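LS-24 (Lathyrus sativus, PDB 3LP9) probably binds hemin as a monomer or spermine as a dimer, the two being mutually exclusive, and may act in oxidative stress response and polyamine biosynthesis. Local coordinates at residues P163-R166 and N167-F170; K52-N55 and Q56-F59. One frame throughout, in Å; residues are numbered along the deposited sequence.

Interaction 1: P163-R166 and N167-F170; sequences PCFR and NTIF
With CG beside the backbone N (chi1 -78°), Phe165 brings its ring under Phe170 CB, while the like torsion of Phe170 (-67°) places its own ring so that the two are slid apart. Phe170 CB lies 3.6 Å from the centroid of the Phe165 ring, nearly on its normal, a CH-pi contact. The rings themselves, centroids 5.2 Å apart and planes 30° from parallel, barely overlap. Cys164 SG lies off-centre over the other face of Phe165, and Phe188 meets that ring edge-to-face. Flat, apolar phenylalanines suit this position, where the linker between the third and fourth blades of the hemopexin beta-propeller lies against strands 185-190 and 193-198. Backbone and side chain together close the type II beta turn from Phe165 to Thr168. Thr168 N gives Phe165 O a weak hydrogen bond of 3.2 Å, and Thr168 OG1 donates to the same oxygen, though its very short modelled length is doubtful. Asn167 takes the left-handed backbone conformation that the third turn position demands and asparagine tolerates well; its N is bound by Glu171 OE1. One face of the Arg166 guanidinium lies over Pro163 CA, off centre, and NH2 is hydrogen-bonded to Ser159 O.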
loop_
_atom_site.group_PDB
_atom_site.type_symbol
_atom_site.label_atom_id
_atom_site.label_comp_id
_atom_site.label_asym_id
_atom_site.label_seq_id
_atom_site.Cartn_x
_atom_site.Cartn_y
_atom_site.Cartn_z
ATOM N N PRO A 163 -20.112 6.390 -27.916
ATOM C CA PRO A 163 -21.408 7.045 -28.188
ATOM C C PRO A 163 -22.604 6.223 -27.634
ATOM O O PRO A 163 -23.630 6.759 -27.214
ATOM C CB PRO A 163 -21.436 7.139 -29.736
ATOM C CG PRO A 163 -19.935 7.154 -30.132
ATOM C CD PRO A 163 -19.411 6.068 -29.182
ATOM N N CYS A 164 -22.426 4.917 -27.585
ATOM C CA CYS A 164 -23.481 4.056 -27.088
ATOM C C CYS A 164 -23.798 4.341 -25.608
ATOM O O CYS A 164 -24.857 3.930 -25.109
ATOM C CB CYS A 164 -23.092 2.593 -27.307
ATOM S SG CYS A 164 -21.528 2.011 -26.527
ATOM N N PHE A 165 -22.870 5.052 -24.921
ATOM C CA PHE A 165 -23.019 5.377 -23.485
ATOM C C PHE A 165 -23.679 6.731 -23.236
ATOM O O PHE A 165 -24.032 7.025 -22.108
ATOM C CB PHE A 165 -21.678 5.307 -22.758
ATOM C CG PHE A 165 -21.221 3.883 -22.429
ATOM C CD1 PHE A 165 -22.131 2.834 -22.391
ATOM C CD2 PHE A 165 -19.879 3.624 -22.111
ATOM C CE1 PHE A 165 -21.685 1.520 -22.070
ATOM C CE2 PHE A 165 -19.443 2.356 -21.776
ATOM C CZ PHE A 165 -20.338 1.302 -21.747
ATOM N N ARG A 166 -23.839 7.553 -24.278
ATOM C CA ARG A 166 -24.483 8.869 -24.155
ATOM C C ARG A 166 -25.893 8.774 -23.565
ATOM O O ARG A 166 -26.648 7.901 -23.942
ATOM C CB ARG A 166 -24.619 9.458 -25.512
ATOM C CG ARG A 166 -23.652 10.507 -25.731
ATOM C CD ARG A 166 -23.294 10.463 -27.192
ATOM N NE ARG A 166 -21.840 10.496 -27.397
ATOM C CZ ARG A 166 -21.272 10.664 -28.593
ATOM N NH1 ARG A 166 -22.037 10.802 -29.681
ATOM N NH2 ARG A 166 -19.947 10.689 -28.711
ATOM N N ASN A 167 -26.242 9.644 -22.623
ATOM C CA ASN A 167 -27.581 9.622 -22.011
ATOM C C ASN A 167 -27.899 8.333 -21.274
ATOM O O ASN A 167 -29.046 7.919 -21.228
ATOM C CB ASN A 167 -28.676 9.936 -23.063
ATOM C CG ASN A 167 -28.453 11.282 -23.745
ATOM O OD1 ASN A 167 -28.287 12.334 -23.082
ATOM N ND2 ASN A 167 -28.390 11.260 -25.087
ATOM N N THR A 168 -26.855 7.696 -20.753
ATOM C CA THR A 168 -26.925 6.474 -19.962
ATOM C C THR A 168 -26.071 6.766 -18.731
ATOM O O THR A 168 -25.354 7.754 -18.683
ATOM C CB THR A 168 -26.391 5.208 -20.724
ATOM O OG1 THR A 168 -24.955 5.230 -20.843
ATOM C CG2 THR A 168 -26.987 5.102 -22.117
ATOM N N ILE A 169 -26.197 5.922 -17.716
ATOM C CA ILE A 169 -25.456 5.997 -16.475
ATOM C C ILE A 169 -23.963 5.805 -16.660
ATOM O O ILE A 169 -23.143 6.244 -15.873
ATOM C CB ILE A 169 -26.057 4.964 -15.517
ATOM C CG1 ILE A 169 -25.883 3.543 -16.069
ATOM C CG2 ILE A 169 -27.571 5.309 -15.272
ATOM C CD1 ILE A 169 -26.073 2.535 -15.071
ATOM N N PHE A 170 -23.597 5.148 -17.734
ATOM C CA PHE A 170 -22.169 4.872 -18.043
ATOM C C PHE A 170 -21.415 6.092 -18.589
ATOM O O PHE A 170 -20.189 6.156 -18.517
ATOM C CB PHE A 170 -22.041 3.621 -18.925
ATOM C CG PHE A 170 -22.446 2.360 -18.235
ATOM C CD1 PHE A 170 -21.625 1.796 -17.255
ATOM C CD2 PHE A 170 -23.688 1.767 -18.510
ATOM C CE1 PHE A 170 -22.034 0.666 -16.586
ATOM C CE2 PHE A 170 -24.089 0.593 -17.843
ATOM C CZ PHE A 170 -23.274 0.050 -16.910
#

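Interaction 2: K52-N55 and Q56-F59; sequences KSLN and QTIF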
loop_
_atom_site.group_PDB
_atom_site.type_symbol
_atom_site.label_atom_id
_atom_site.label_comp_id
_atom_site.label_asym_id
_atom_site.label_seq_id
_atom_site.Cartn_x
_atom_site.Cartn_y
_atom_site.Cartn_z
ATOM N N LYS A 52 -3.926 -16.671 -1.562
ATOM C CA LYS A 52 -3.061 -16.539 -0.405
ATOM C C LYS A 52 -1.811 -15.691 -0.575
ATOM O O LYS A 52 -1.317 -15.193 0.413
ATOM C CB LYS A 52 -2.718 -17.914 0.190
ATOM C CG LYS A 52 -3.714 -18.271 1.301
ATOM C CD LYS A 52 -3.876 -19.774 1.514
ATOM C CE LYS A 52 -5.384 -20.117 1.628
ATOM N NZ LYS A 52 -5.713 -21.104 0.548
ATOM N N SER A 53 -1.269 -15.580 -1.805
ATOM C CA SER A 53 -0.149 -14.703 -2.074
ATOM C C SER A 53 -0.476 -13.210 -1.769
ATOM O O SER A 53 0.431 -12.389 -1.606
ATOM C CB SER A 53 0.355 -14.888 -3.510
ATOM O OG SER A 53 -0.341 -14.147 -4.496
ATOM N N LEU A 54 -1.782 -12.877 -1.685
ATOM C CA LEU A 54 -2.262 -11.505 -1.462
ATOM C C LEU A 54 -2.638 -11.250 -0.005
ATOM O O LEU A 54 -2.756 -10.127 0.404
ATOM C CB LEU A 54 -3.459 -11.250 -2.375
ATOM C CG LEU A 54 -3.254 -10.562 -3.715
ATOM C CD1 LEU A 54 -1.948 -10.921 -4.364
ATOM C CD2 LEU A 54 -4.385 -10.864 -4.654
ATOM N N ASN A 55 -2.808 -12.321 0.761
ATOM C CA ASN A 55 -3.172 -12.305 2.162
ATOM C C ASN A 55 -2.518 -11.205 3.024
ATOM O O ASN A 55 -3.218 -10.309 3.539
ATOM C CB ASN A 55 -2.930 -13.699 2.728
ATOM C CG ASN A 55 -2.882 -13.731 4.251
ATOM O OD1 ASN A 55 -3.841 -13.427 4.948
ATOM N ND2 ASN A 55 -1.707 -14.083 4.774
ATOM N N GLN A 56 -1.199 -11.230 3.187
ATOM C CA GLN A 56 -0.558 -10.135 3.915
ATOM C C GLN A 56 -0.020 -9.022 3.009
ATOM O O GLN A 56 1.147 -8.748 2.975
ATOM C CB GLN A 56 0.500 -10.682 4.886
ATOM C CG GLN A 56 -0.107 -11.690 5.891
ATOM C CD GLN A 56 0.874 -12.092 6.927
ATOM O OE1 GLN A 56 1.816 -12.808 6.644
ATOM N NE2 GLN A 56 0.731 -11.551 8.101
ATOM N N THR A 57 -0.927 -8.391 2.262
ATOM C CA THR A 57 -0.634 -7.241 1.409
ATOM C C THR A 57 -1.851 -6.316 1.477
ATOM O O THR A 57 -2.847 -6.711 2.080
ATOM C CB THR A 57 -0.357 -7.672 -0.052
ATOM O OG1 THR A 57 -1.586 -8.125 -0.626
ATOM C CG2 THR A 57 0.688 -8.755 -0.112
ATOM N N ILE A 58 -1.761 -5.092 0.929
ATOM C CA ILE A 58 -2.894 -4.176 0.868
ATOM C C ILE A 58 -4.159 -4.780 0.204
ATOM O O ILE A 58 -5.284 -4.545 0.687
ATOM C CB ILE A 58 -2.532 -2.816 0.213
ATOM C CG1 ILE A 58 -1.997 -2.996 -1.228
ATOM C CG2 ILE A 58 -1.471 -2.068 1.057
ATOM C CD1 ILE A 58 -1.722 -1.711 -1.911
ATOM N N PHE A 59 -3.965 -5.577 -0.856
ATOM C CA PHE A 59 -5.041 -6.290 -1.618
ATOM C C PHE A 59 -5.746 -7.302 -0.794
ATOM O O PHE A 59 -6.942 -7.501 -0.970
ATOM C CB PHE A 59 -4.473 -6.992 -2.805
ATOM C CG PHE A 59 -3.674 -6.076 -3.715
ATOM C CD1 PHE A 59 -4.306 -5.033 -4.383
ATOM C CD2 PHE A 59 -2.267 -6.240 -3.843
ATOM C CE1 PHE A 59 -3.618 -4.176 -5.174
ATOM C CE2 PHE A 59 -1.503 -5.391 -4.713
ATOM C CZ PHE A 59 -2.185 -4.346 -5.396
HETATM O O HOH W 1 0.454 -12.407 1.757
#
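Leu54 sets its branch point against the base of Phe59, CG to CB at 3.9 Å, and meets the Phe59 ring obliquely. Both apolar groups also turn to Ile77 of strand 74-79, so a branched aliphatic chain and a broad ring fill the buried side of the bend. Ile58 CG1 lies over the centre of one face of the Phe59 ring, 4.1 Å above its plane. Between the two residues, Thr57 ties the chain back on itself. Its chi1 of 70° places OG1 between the backbone N and the carbonyl carbon. From there the hydroxyl OG1 donates to Leu54 O over 2.5 Å. It approaches at 124° to the C=O bond and 21° out of the carbonyl plane. Thr57 N adds a weak bond to Asn55 O, while the methyl CG2 lies near the carbonyl oxygens of Leu54 and Ser53. A valine here would probably leave Leu54 O without its hydroxyl mate and let the bend shift relative to the helix that follows. Away from the apolar pair, Asn55 and Gln56 run alongside each other in the same direction, their amide planes only modestly tilted, and ND2 of Asn55 presses on CG of Gln56 at 3.1 Å. Gln56 extends beyond CG to the second subunit, where its NE2 is hydrogen-bonded to Ile97 O of that chain, a reach that suits a long amide. A water accepts from Gln56 N and weakly donates to Ser53 O, bridging the start and middle of the bend. Thr57 occupies the N-cap position, right before helix 58-62, on the linker from the first to the second blade of the four-bladed hemopexin beta-propeller.

In the fold
Interactions 1 and 2 sit in corresponding linkers between successive propeller blades, on opposite sides of the chain's centre, with contact centres 36 Å apart and nearest atoms about 22 Å apart. Each is partly buried: a threonine hydroxyl closes the bend in both, and a phenylalanine packs toward the next blade. Their chemistry differs with their surroundings. In 163-170 the apolar partner is another aromatic ring and the turn carries exposed polar residues, untouched by the other subunit. In 52-59 an aliphatic leucine takes that place, none of the touching residues is fully exposed, and the bend contributes to the dimer interface through Gln56, Thr57 and Ile58.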